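Local coordinates for Sn-glycerol-3-phosphate ABC transporter substrate-binding protein UspB (Mycobacterium tuberculosis, PDB 4MFI), which probably serves as the substrate-binding subunit of an ABC transporter, binding glycerophosphocholine for uptake into the cell, at residues Asp118-Gln123 / Leu315-Lys320; Val124-Thr129 / Asn322-Ile327; Arg189-Gly194 / Ile265-Val270; Asn259-Gly264 / Ala277-Ser282. All coordinates share one frame; numbering follows the deposited sequence.

Contact 1 of 4, residues Asp118-Gln123 / Leu315-Lys320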
loop_
_atom_site.group_PDB
_atom_site.type_symbol
_atom_site.label_atom_id
_atom_site.label_comp_id
_atom_site.label_asym_id
_atom_site.label_seq_id
_atom_site.Cartn_x
_atom_site.Cartn_y
_atom_site.Cartn_z
ATOM N N ASP A 118 11.472 -12.755 -13.905
ATOM C CA ASP A 118 12.446 -13.594 -13.203
ATOM C C ASP A 118 13.694 -13.959 -14.004
ATOM O O ASP A 118 14.812 -13.903 -13.479
ATOM C CB ASP A 118 11.761 -14.847 -12.675
ATOM C CG ASP A 118 10.550 -14.515 -11.844
ATOM O OD1 ASP A 118 9.495 -14.220 -12.445
ATOM O OD2 ASP A 118 10.658 -14.507 -10.595
ATOM N N ASP A 119 13.512 -14.319 -15.269
ATOM C CA ASP A 119 14.655 -14.637 -16.116
ATOM C C ASP A 119 15.541 -13.410 -16.292
ATOM O O ASP A 119 16.765 -13.501 -16.183
ATOM C CB ASP A 119 14.194 -15.163 -17.477
ATOM C CG ASP A 119 13.688 -16.590 -17.408
ATOM O OD1 ASP A 119 13.913 -17.250 -16.370
ATOM O OD2 ASP A 119 13.076 -17.057 -18.393
ATOM N N LEU A 120 14.920 -12.264 -16.546
ATOM C CA LEU A 120 15.662 -11.008 -16.669
ATOM C C LEU A 120 16.390 -10.613 -15.380
ATOM O O LEU A 120 17.521 -10.124 -15.441
ATOM C CB LEU A 120 14.752 -9.875 -17.161
ATOM C CG LEU A 120 14.344 -9.902 -18.634
ATOM C CD1 LEU A 120 13.151 -8.988 -18.894
ATOM C CD2 LEU A 120 15.512 -9.486 -19.504
ATOM N N PHE A 121 15.752 -10.822 -14.225
ATOM C CA PHE A 121 16.410 -10.595 -12.934
ATOM C C PHE A 121 17.758 -11.315 -12.904
ATOM O O PHE A 121 18.780 -10.744 -12.518
ATOM C CB PHE A 121 15.564 -11.149 -11.776
ATOM C CG PHE A 121 14.370 -10.305 -11.389
ATOM C CD1 PHE A 121 14.262 -8.971 -11.760
ATOM C CD2 PHE A 121 13.363 -10.861 -10.607
ATOM C CE1 PHE A 121 13.160 -8.212 -11.369
ATOM C CE2 PHE A 121 12.268 -10.110 -10.207
ATOM C CZ PHE A 121 12.163 -8.786 -10.593
ATOM N N GLY A 122 17.751 -12.582 -13.305
ATOM C CA GLY A 122 18.941 -13.405 -13.233
ATOM C C GLY A 122 19.958 -13.071 -14.306
ATOM O O GLY A 122 21.149 -13.288 -14.119
ATOM N N GLN A 123 19.487 -12.546 -15.432
ATOM C CA GLN A 123 20.363 -12.192 -16.543
ATOM C C GLN A 123 21.123 -10.904 -16.234
ATOM O O GLN A 123 22.328 -10.798 -16.487
ATOM C CB GLN A 123 19.538 -12.029 -17.826
ATOM C CG GLN A 123 20.315 -11.515 -19.030
ATOM C CD GLN A 123 19.442 -11.366 -20.267
ATOM O OE1 GLN A 123 18.375 -11.976 -20.368
ATOM N NE2 GLN A 123 19.893 -10.550 -21.213
ATOM N N LEU A 315 7.612 -5.398 -25.969
ATOM C CA LEU A 315 8.884 -4.760 -26.282
ATOM C C LEU A 315 9.793 -5.802 -26.910
ATOM O O LEU A 315 9.644 -6.998 -26.650
ATOM C CB LEU A 315 9.558 -4.243 -25.009
ATOM C CG LEU A 315 8.861 -3.265 -24.065
ATOM C CD1 LEU A 315 9.876 -2.733 -23.050
ATOM C CD2 LEU A 315 8.178 -2.128 -24.803
ATOM N N SER A 316 10.743 -5.357 -27.728
ATOM C CA SER A 316 11.811 -6.243 -28.173
ATOM C C SER A 316 12.612 -6.700 -26.954
ATOM O O SER A 316 12.569 -6.057 -25.896
ATOM C CB SER A 316 12.734 -5.522 -29.150
ATOM O OG SER A 316 13.496 -4.529 -28.484
ATOM N N GLU A 317 13.334 -7.811 -27.091
ATOM C CA GLU A 317 14.148 -8.308 -25.985
ATOM C C GLU A 317 15.182 -7.283 -25.531
ATOM O O GLU A 317 15.389 -7.105 -24.331
ATOM C CB GLU A 317 14.822 -9.641 -26.330
ATOM C CG GLU A 317 14.010 -10.865 -25.913
ATOM C CD GLU A 317 13.738 -10.917 -24.412
ATOM O OE1 GLU A 317 14.550 -10.372 -23.629
ATOM O OE2 GLU A 317 12.710 -11.508 -24.017
ATOM N N GLU A 318 15.816 -6.602 -26.485
ATOM C CA GLU A 318 16.798 -5.572 -26.148
ATOM C C GLU A 318 16.170 -4.473 -25.297
ATOM O O GLU A 318 16.750 -4.047 -24.294
ATOM C CB GLU A 318 17.434 -4.965 -27.406
ATOM C CG GLU A 318 18.263 -3.708 -27.123
ATOM C CD GLU A 318 19.141 -3.280 -28.289
ATOM O OE1 GLU A 318 19.550 -4.151 -29.088
ATOM O OE2 GLU A 318 19.430 -2.067 -28.406
ATOM N N ARG A 319 14.983 -4.016 -25.687
ATOM C CA ARG A 319 14.319 -2.967 -24.923
ATOM C C ARG A 319 13.900 -3.443 -23.535
ATOM O O ARG A 319 13.922 -2.661 -22.588
ATOM C CB ARG A 319 13.131 -2.375 -25.690
ATOM C CG ARG A 319 13.546 -1.639 -26.961
ATOM C CD ARG A 319 12.438 -0.755 -27.520
ATOM N NE ARG A 319 12.210 0.428 -26.692
ATOM C CZ ARG A 319 12.871 1.575 -26.828
ATOM N NH1 ARG A 319 13.809 1.704 -27.767
ATOM N NH2 ARG A 319 12.598 2.596 -26.029
ATOM N N LYS A 320 13.539 -4.718 -23.402
ATOM C CA LYS A 320 13.193 -5.256 -22.083
ATOM C C LYS A 320 14.394 -5.244 -21.143
ATOM O O LYS A 320 14.275 -4.882 -19.967
ATOM C CB LYS A 320 12.624 -6.676 -22.187
ATOM C CG LYS A 320 11.249 -6.737 -22.803
ATOM C CD LYS A 320 10.702 -8.149 -22.794
ATOM C CE LYS A 320 9.366 -8.186 -23.505
ATOM N NZ LYS A 320 8.825 -9.563 -23.626
HETATM O O HOH W 1 16.956 -11.250 -22.882
#

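Contact 2 of 4, residues Val124-Thr129 / Asn322-Ile327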
loop_
_atom_site.group_PDB
_atom_site.type_symbol
_atom_site.label_atom_id
_atom_site.label_comp_id
_atom_site.label_asym_id
_atom_site.label_seq_id
_atom_site.Cartn_x
_atom_site.Cartn_y
_atom_site.Cartn_z
ATOM N N VAL A 124 20.406 -9.940 -15.667
ATOM C CA VAL A 124 20.942 -8.618 -15.365
ATOM C C VAL A 124 21.655 -8.629 -14.004
ATOM O O VAL A 124 22.474 -7.754 -13.706
ATOM C CB VAL A 124 19.798 -7.556 -15.440
ATOM C CG1 VAL A 124 20.246 -6.184 -14.951
ATOM C CG2 VAL A 124 19.278 -7.452 -16.874
ATOM N N GLY A 125 21.363 -9.636 -13.185
ATOM C CA GLY A 125 21.996 -9.759 -11.881
ATOM C C GLY A 125 21.365 -8.881 -10.811
ATOM O O GLY A 125 22.067 -8.296 -9.980
ATOM N N VAL A 126 20.040 -8.773 -10.831
ATOM C CA VAL A 126 19.335 -8.009 -9.811
ATOM C C VAL A 126 19.417 -8.742 -8.471
ATOM O O VAL A 126 19.149 -9.947 -8.393
ATOM C CB VAL A 126 17.861 -7.791 -10.207
ATOM C CG1 VAL A 126 17.119 -7.020 -9.119
ATOM C CG2 VAL A 126 17.779 -7.059 -11.545
ATOM N N ASP A 127 19.794 -8.019 -7.419
ATOM C CA ASP A 127 19.922 -8.610 -6.089
ATOM C C ASP A 127 18.538 -8.702 -5.438
ATOM O O ASP A 127 18.190 -7.917 -4.556
ATOM C CB ASP A 127 20.881 -7.780 -5.233
ATOM C CG ASP A 127 21.234 -8.456 -3.920
ATOM O OD1 ASP A 127 20.844 -9.626 -3.718
ATOM O OD2 ASP A 127 21.916 -7.815 -3.091
ATOM N N THR A 128 17.751 -9.673 -5.887
ATOM C CA THR A 128 16.354 -9.782 -5.471
ATOM C C THR A 128 16.178 -10.072 -3.985
ATOM O O THR A 128 15.189 -9.645 -3.385
ATOM C CB THR A 128 15.607 -10.843 -6.281
ATOM O OG1 THR A 128 16.296 -12.095 -6.167
ATOM C CG2 THR A 128 15.529 -10.429 -7.745
ATOM N N THR A 129 17.129 -10.780 -3.381
ATOM C CA THR A 129 17.018 -11.067 -1.950
ATOM C C THR A 129 17.222 -9.821 -1.087
ATOM O O THR A 129 16.903 -9.836 0.102
ATOM C CB THR A 129 17.975 -12.181 -1.485
ATOM O OG1 THR A 129 19.330 -11.740 -1.613
ATOM C CG2 THR A 129 17.774 -13.431 -2.313
ATOM N N ASN A 322 16.986 -3.234 -21.310
ATOM C CA ASN A 322 17.271 -1.848 -20.931
ATOM C C ASN A 322 16.274 -1.311 -19.913
ATOM O O ASN A 322 16.641 -0.579 -18.988
ATOM C CB ASN A 322 17.321 -0.941 -22.160
ATOM C CG ASN A 322 18.497 -1.250 -23.057
ATOM O OD1 ASN A 322 19.513 -1.782 -22.604
ATOM N ND2 ASN A 322 18.372 -0.915 -24.337
ATOM N N ALA A 323 15.012 -1.685 -20.084
ATOM C CA ALA A 323 13.970 -1.286 -19.150
ATOM C C ALA A 323 14.262 -1.819 -17.744
ATOM O O ALA A 323 14.106 -1.093 -16.752
ATOM C CB ALA A 323 12.611 -1.756 -19.645
ATOM N N LEU A 324 14.703 -3.073 -17.653
ATOM C CA LEU A 324 15.025 -3.640 -16.347
ATOM C C LEU A 324 16.272 -3.006 -15.734
ATOM O O LEU A 324 16.331 -2.803 -14.520
ATOM C CB LEU A 324 15.167 -5.167 -16.398
ATOM C CG LEU A 324 15.459 -5.762 -15.013
ATOM C CD1 LEU A 324 14.299 -5.489 -14.049
ATOM C CD2 LEU A 324 15.773 -7.237 -15.065
ATOM N N LYS A 325 17.268 -2.692 -16.563
ATOM C CA LYS A 325 18.437 -1.968 -16.062
ATOM C C LYS A 325 18.004 -0.670 -15.383
ATOM O O LYS A 325 18.511 -0.313 -14.309
ATOM C CB LYS A 325 19.415 -1.659 -17.195
ATOM C CG LYS A 325 20.161 -2.873 -17.713
ATOM C CD LYS A 325 20.974 -2.519 -18.955
ATOM C CE LYS A 325 21.785 -3.699 -19.451
ATOM N NZ LYS A 325 22.468 -3.391 -20.739
ATOM N N PHE A 326 17.065 0.035 -16.006
ATOM C CA PHE A 326 16.540 1.259 -15.414
ATOM C C PHE A 326 15.812 0.990 -14.101
ATOM O O PHE A 326 16.083 1.641 -13.085
ATOM C CB PHE A 326 15.607 1.984 -16.386
ATOM C CG PHE A 326 15.001 3.233 -15.811
ATOM C CD1 PHE A 326 15.760 4.390 -15.687
ATOM C CD2 PHE A 326 13.684 3.241 -15.371
ATOM C CE1 PHE A 326 15.212 5.538 -15.148
ATOM C CE2 PHE A 326 13.126 4.390 -14.830
ATOM C CZ PHE A 326 13.893 5.541 -14.721
ATOM N N ILE A 327 14.881 0.041 -14.125
ATOM C CA ILE A 327 14.092 -0.276 -12.941
ATOM C C ILE A 327 14.983 -0.715 -11.787
ATOM O O ILE A 327 14.809 -0.248 -10.662
ATOM C CB ILE A 327 13.050 -1.370 -13.240
ATOM C CG1 ILE A 327 11.957 -0.823 -14.158
ATOM C CG2 ILE A 327 12.425 -1.887 -11.958
ATOM C CD1 ILE A 327 11.027 -1.893 -14.670
#

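Contact 3 of 4, residues Arg189-Gly194 / Ile265-Val270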
loop_
_atom_site.group_PDB
_atom_site.type_symbol
_atom_site.label_atom_id
_atom_site.label_comp_id
_atom_site.label_asym_id
_atom_site.label_seq_id
_atom_site.Cartn_x
_atom_site.Cartn_y
_atom_site.Cartn_z
ATOM N N ARG A 189 -13.718 9.470 26.782
ATOM C CA ARG A 189 -13.968 10.378 27.897
ATOM C C ARG A 189 -13.009 11.559 27.844
ATOM O O ARG A 189 -13.413 12.711 28.066
ATOM C CB ARG A 189 -13.804 9.643 29.228
ATOM C CG ARG A 189 -14.113 10.510 30.437
ATOM C CD ARG A 189 -13.870 9.767 31.741
ATOM N NE ARG A 189 -12.450 9.535 31.988
ATOM C CZ ARG A 189 -11.620 10.455 32.467
ATOM N NH1 ARG A 189 -12.067 11.674 32.747
ATOM N NH2 ARG A 189 -10.341 10.157 32.661
ATOM N N VAL A 190 -11.734 11.291 27.566
ATOM C CA VAL A 190 -10.761 12.374 27.670
ATOM C C VAL A 190 -10.750 13.311 26.466
ATOM O O VAL A 190 -10.252 14.427 26.581
ATOM C CB VAL A 190 -9.321 11.900 28.015
ATOM C CG1 VAL A 190 -9.314 11.052 29.283
ATOM C CG2 VAL A 190 -8.698 11.166 26.860
ATOM N N VAL A 191 -11.288 12.895 25.316
ATOM C CA VAL A 191 -11.365 13.836 24.191
ATOM C C VAL A 191 -12.612 14.731 24.252
ATOM O O VAL A 191 -12.611 15.846 23.729
ATOM C CB VAL A 191 -11.242 13.167 22.785
ATOM C CG1 VAL A 191 -9.885 12.493 22.619
ATOM C CG2 VAL A 191 -12.409 12.205 22.512
ATOM N N GLY A 192 -13.675 14.249 24.888
ATOM C CA GLY A 192 -14.871 15.057 25.056
ATOM C C GLY A 192 -15.857 15.003 23.900
ATOM O O GLY A 192 -15.717 14.200 22.967
ATOM N N ALA A 193 -16.860 15.875 23.961
ATOM C CA ALA A 193 -17.957 15.869 22.994
ATOM C C ALA A 193 -17.500 16.335 21.610
ATOM O O ALA A 193 -16.696 17.254 21.490
ATOM C CB ALA A 193 -19.104 16.748 23.497
ATOM N N GLY A 194 -18.036 15.719 20.561
ATOM C CA GLY A 194 -17.712 16.129 19.206
ATOM C C GLY A 194 -16.362 15.662 18.690
ATOM O O GLY A 194 -15.946 16.050 17.597
ATOM N N ILE A 265 -9.313 16.133 16.073
ATOM C CA ILE A 265 -10.665 15.584 16.167
ATOM C C ILE A 265 -10.638 14.118 16.627
ATOM O O ILE A 265 -11.540 13.661 17.339
ATOM C CB ILE A 265 -11.403 15.687 14.815
ATOM C CG1 ILE A 265 -11.411 17.132 14.308
ATOM C CG2 ILE A 265 -12.831 15.145 14.929
ATOM C CD1 ILE A 265 -11.945 18.136 15.313
ATOM N N LEU A 266 -9.595 13.394 16.223
ATOM C CA LEU A 266 -9.417 11.978 16.541
ATOM C C LEU A 266 -8.200 11.791 17.427
ATOM O O LEU A 266 -7.117 12.281 17.095
ATOM C CB LEU A 266 -9.182 11.176 15.262
ATOM C CG LEU A 266 -10.189 11.359 14.134
ATOM C CD1 LEU A 266 -9.693 10.663 12.873
ATOM C CD2 LEU A 266 -11.581 10.849 14.526
ATOM N N ALA A 267 -8.338 11.040 18.522
ATOM C CA ALA A 267 -7.174 10.756 19.375
ATOM C C ALA A 267 -6.193 9.785 18.718
ATOM O O ALA A 267 -5.029 9.705 19.114
ATOM C CB ALA A 267 -7.607 10.220 20.728
ATOM N N SER A 268 -6.676 9.025 17.740
ATOM C CA SER A 268 -5.852 8.041 17.053
ATOM C C SER A 268 -6.502 7.641 15.738
ATOM O O SER A 268 -7.704 7.866 15.529
ATOM C CB SER A 268 -5.620 6.803 17.934
ATOM O OG SER A 268 -6.828 6.113 18.210
ATOM N N ALA A 269 -5.712 7.027 14.862
ATOM C CA ALA A 269 -6.181 6.636 13.539
ATOM C C ALA A 269 -5.162 5.744 12.881
ATOM O O ALA A 269 -3.966 5.908 13.090
ATOM C CB ALA A 269 -6.395 7.874 12.670
ATOM N N VAL A 270 -5.641 4.790 12.087
ATOM C CA VAL A 270 -4.778 4.067 11.162
ATOM C C VAL A 270 -4.860 4.748 9.802
ATOM O O VAL A 270 -5.927 4.848 9.196
ATOM C CB VAL A 270 -5.156 2.579 11.054
ATOM C CG1 VAL A 270 -4.323 1.892 9.976
ATOM C CG2 VAL A 270 -4.959 1.890 12.396
#

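Contact 4 of 4, residues Asn259-Gly264 / Ala277-Ser282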
loop_
_atom_site.group_PDB
_atom_site.type_symbol
_atom_site.label_atom_id
_atom_site.label_comp_id
_atom_site.label_asym_id
_atom_site.label_seq_id
_atom_site.Cartn_x
_atom_site.Cartn_y
_atom_site.Cartn_z
ATOM N N ASN A 259 -6.136 14.539 8.174
ATOM C CA ASN A 259 -6.489 15.863 8.649
ATOM C C ASN A 259 -7.299 15.857 9.955
ATOM O O ASN A 259 -7.094 16.702 10.830
ATOM C CB ASN A 259 -7.236 16.602 7.552
ATOM C CG ASN A 259 -7.218 18.072 7.748
ATOM O OD1 ASN A 259 -6.182 18.722 7.599
ATOM N ND2 ASN A 259 -8.365 18.621 8.093
ATOM N N GLU A 260 -8.226 14.915 10.094
ATOM C CA GLU A 260 -8.987 14.824 11.339
ATOM C C GLU A 260 -8.091 14.459 12.513
ATOM O O GLU A 260 -8.303 14.924 13.633
ATOM C CB GLU A 260 -10.153 13.842 11.205
ATOM C CG GLU A 260 -11.302 14.399 10.374
ATOM C CD GLU A 260 -12.543 13.532 10.428
ATOM O OE1 GLU A 260 -12.705 12.769 11.404
ATOM O OE2 GLU A 260 -13.362 13.620 9.492
ATOM N N PHE A 261 -7.083 13.634 12.264
ATOM C CA PHE A 261 -6.108 13.353 13.305
ATOM C C PHE A 261 -5.250 14.588 13.602
ATOM O O PHE A 261 -5.081 14.978 14.763
ATOM C CB PHE A 261 -5.203 12.168 12.954
ATOM C CG PHE A 261 -4.154 11.929 13.991
ATOM C CD1 PHE A 261 -4.489 11.312 15.191
ATOM C CD2 PHE A 261 -2.853 12.376 13.808
ATOM C CE1 PHE A 261 -3.542 11.122 16.182
ATOM C CE2 PHE A 261 -1.899 12.191 14.794
ATOM C CZ PHE A 261 -2.243 11.556 15.981
ATOM N N ALA A 262 -4.691 15.191 12.556
ATOM C CA ALA A 262 -3.763 16.310 12.731
ATOM C C ALA A 262 -4.380 17.526 13.410
ATOM O O ALA A 262 -3.675 18.280 14.073
ATOM C CB ALA A 262 -3.142 16.708 11.396
ATOM N N THR A 263 -5.686 17.718 13.244
ATOM C CA THR A 263 -6.368 18.870 13.829
ATOM C C THR A 263 -6.935 18.551 15.207
ATOM O O THR A 263 -7.495 19.427 15.868
ATOM C CB THR A 263 -7.509 19.400 12.924
ATOM O OG1 THR A 263 -8.447 18.349 12.665
ATOM C CG2 THR A 263 -6.955 19.908 11.612
ATOM N N GLY A 264 -6.814 17.297 15.634
ATOM C CA GLY A 264 -7.196 16.929 16.985
ATOM C C GLY A 264 -8.604 16.389 17.168
ATOM O O GLY A 264 -9.047 16.205 18.301
ATOM N N ALA A 277 4.393 12.950 6.787
ATOM C CA ALA A 277 4.953 14.287 6.612
ATOM C C ALA A 277 3.898 15.380 6.815
ATOM O O ALA A 277 4.159 16.401 7.466
ATOM C CB ALA A 277 5.606 14.416 5.252
ATOM N N GLY A 278 2.704 15.163 6.270
ATOM C CA GLY A 278 1.625 16.130 6.390
ATOM C C GLY A 278 1.135 16.301 7.819
ATOM O O GLY A 278 0.892 17.424 8.276
ATOM N N ILE A 279 0.983 15.186 8.526
ATOM C CA ILE A 279 0.588 15.229 9.925
ATOM C C ILE A 279 1.658 15.926 10.766
ATOM O O ILE A 279 1.347 16.749 11.627
ATOM C CB ILE A 279 0.293 13.809 10.453
ATOM C CG1 ILE A 279 -0.943 13.237 9.742
ATOM C CG2 ILE A 279 0.106 13.824 11.961
ATOM C CD1 ILE A 279 -1.146 11.750 9.944
ATOM N N THR A 280 2.923 15.616 10.499
ATOM C CA THR A 280 4.016 16.246 11.233
ATOM C C THR A 280 3.991 17.765 11.061
ATOM O O THR A 280 4.207 18.517 12.016
ATOM C CB THR A 280 5.381 15.693 10.783
ATOM O OG1 THR A 280 5.396 14.276 10.972
ATOM C CG2 THR A 280 6.509 16.324 11.598
ATOM N N ALA A 281 3.706 18.217 9.845
ATOM C CA ALA A 281 3.693 19.645 9.545
ATOM C C ALA A 281 2.491 20.386 10.136
ATOM O O ALA A 281 2.568 21.586 10.389
ATOM C CB ALA A 281 3.760 19.865 8.042
ATOM N N SER A 282 1.390 19.670 10.355
ATOM C CA SER A 282 0.126 20.290 10.754
ATOM C C SER A 282 -0.218 20.150 12.236
ATOM O O SER A 282 -0.893 21.012 12.802
ATOM C CB SER A 282 -1.025 19.707 9.927
ATOM O OG SER A 282 -0.983 20.175 8.596
#

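Contact 1 of 4, residues Asp118-Gln123 / Leu315-Lys320
L120 meets K320 where two helices of the periplasmic-binding-protein fold come together, the short helix 118-124 and the first turn of helix 317-330. On helix 118-124, L120 points at the partner. Its CG lies anti to the carbonyl carbon (chi1 -74°), which carries both methyls across the gap. L120 CD1 touches K320 CB at 4.1 Å, and the two side chains cross at about a right angle. L120 CD2 comes within 4.3 Å of E317 OE1, a loose contact at the edge. Only the root of K320 takes part. Its extended chain leads away, and NZ bonds to the carbonyl of A313. F121 packs on H145 and V148 of strand 144-160 and also on L324 of helix 317-330. Three residues beyond L120, Q123 adds a polar link, and it runs through water. Helix 317-330 is capped at its start by S316, whose OG accepts from R319 N at 3.2 Å. R319 itself reaches away to a salt bridge with D96. The direct contact is small, and water lies at its exposed edge. There a single water donates to Q123 OE1 at 3.0 Å and to E317 OE1 at 2.7 Å.

Contact 2 of 4, residues Val124-Thr129 / Asn322-Ile327
V124 and L324 run antiparallel to each other as side chains, so their branches lie alongside one another. V124 CG2 sits 4.0 Å from L324 CD2, and V124 CB is almost as near. The same L324 methyl serves V126. V126 CG2 reaches it at 4.1 Å, but here the valine comes in at a slant. L324 CD2 is therefore the shared point of the contact, touched by V124 at the helix end and by V126 just beyond it. L324 CG is anti to its own nitrogen (chi1 -178°), which brings CD2 out from helix 317-330 to the valines. The other V124 methyl, CG1, rests 4.3 Å from CG of K325, on the aliphatic part of that extended lysine. This is the more exposed border of the patch.

G125 lies between the two valines. It has positive phi (81°) and is where the chain leaves helix 118-124. The turn lets V124, at the end of the helix, and V126, in the loop, face the same leucine. D127 then forms the centre of an inverse gamma turn, and the chain enters a short 3-10 segment at T128.

L324 also packs on L120 and F121 of helix 118-124, and V126 on F121 and Y131. On another side of helix 317-330, A323, F326 and I327 press on V97 of strand 97-101. The helix is thus layered between the sheet and the 118-129 region.

Contact 3 of 4, residues Arg189-Gly194 / Ile265-Val270
V191 lays its CG1 methyl against the CB of A267 at 3.7 Å, the closest approach between the two segments. Both CB atoms face across the gap. CG1 is anti to the carbonyl carbon of V191 (chi1 -63°), a setting that puts this methyl in front of the small alanine. V191 is the last helical residue of helix 177-191. A267 lies just before strand 268-272. The contact thus packs the C-terminal end of that helix against the lead-in to a strand of the mixed sheet, in an alpha/beta lobe consistent with the solute-binding-protein fold.

G192 follows with positive phi (86°) and takes the chain out of the helix. After A193 the chain swings back at G194, again with positive phi (77°). The second touch is made here, by backbone against side chain. G194 O stands 4.2 Å from CG2 of I265. I265 points its CB away from the 189-194 segment, so this meeting is peripheral.

S196, just past G194, makes backbone hydrogen bonds with I265 and A267, and S268 OG bonds to A197 O and H198 ND1. A267 also packs on A163 of helix 161-166.

The direct chemistry is apolar and slight: one methyl pair is buried, and a carbonyl meets a methyl at the exposed border. Van der Waals packing alone joins the segments themselves. Directional bonds come instead from the next residues in the chain, such as S196.

Contact 4 of 4, residues Asn259-Gly264 / Ala277-Ser282
F261 and A262, neighbours on the last turn of helix 257-262, both meet I279 of helix 276-282. The I279 CG2 methyl lies in the plane of the F261 ring, at its edge. It stands 3.8 Å from both CD2 and CE2, so the methyl meets one side of the ring rim and not a face. As side chains, I279 and F261 stand roughly perpendicular. F261 CG is anti to its backbone nitrogen (chi1 177°), which swings the ring toward the partner helix. A262 CB points toward that helix, with S282 CB at 4.0 Å and I279 CA at 4.3 Å. The alanine is small enough for the CA atoms of A262 and I279 to lie 5.3 Å apart.

Behind this layer, F287 of strand 287-290 packs on both F261 and I279. The end of helix 257-262 is also well fixed. N259 O accepts from T263 N at 3.0 Å and from T263 OG1 at 2.8 Å, from opposite faces of its carbonyl plane. G264 closes the helix with a Schellman motif, and its carbonyl accepts from R195 NE. The arrangement is a close helix-helix packing beside the strands of an alpha/beta domain, consistent with the solute-binding-protein fold.

Overall arrangement
The four contacts form two pairs on opposite sides of the chain's centre. Contacts 1 and 2 lie about 9 Å apart, centre to centre, and share helix 317-330. A probable hydrogen bond from V126 N to F121 O joins them. Contacts 3 and 4 are about 14 Å apart, centre to centre, and meet through L266 and E260-F261 of helix 257-262. The pairs are remote: even the nearest atoms of contacts 2 and 4 are about 23 Å apart. Contact 4 is the buried one, where an aromatic edge and an alanine pack against a second helix. The other three are partly buried. Contact 1 alone adds a water bridge, contact 2 is aliphatic, and contact 3 depends on little more than one methyl pair.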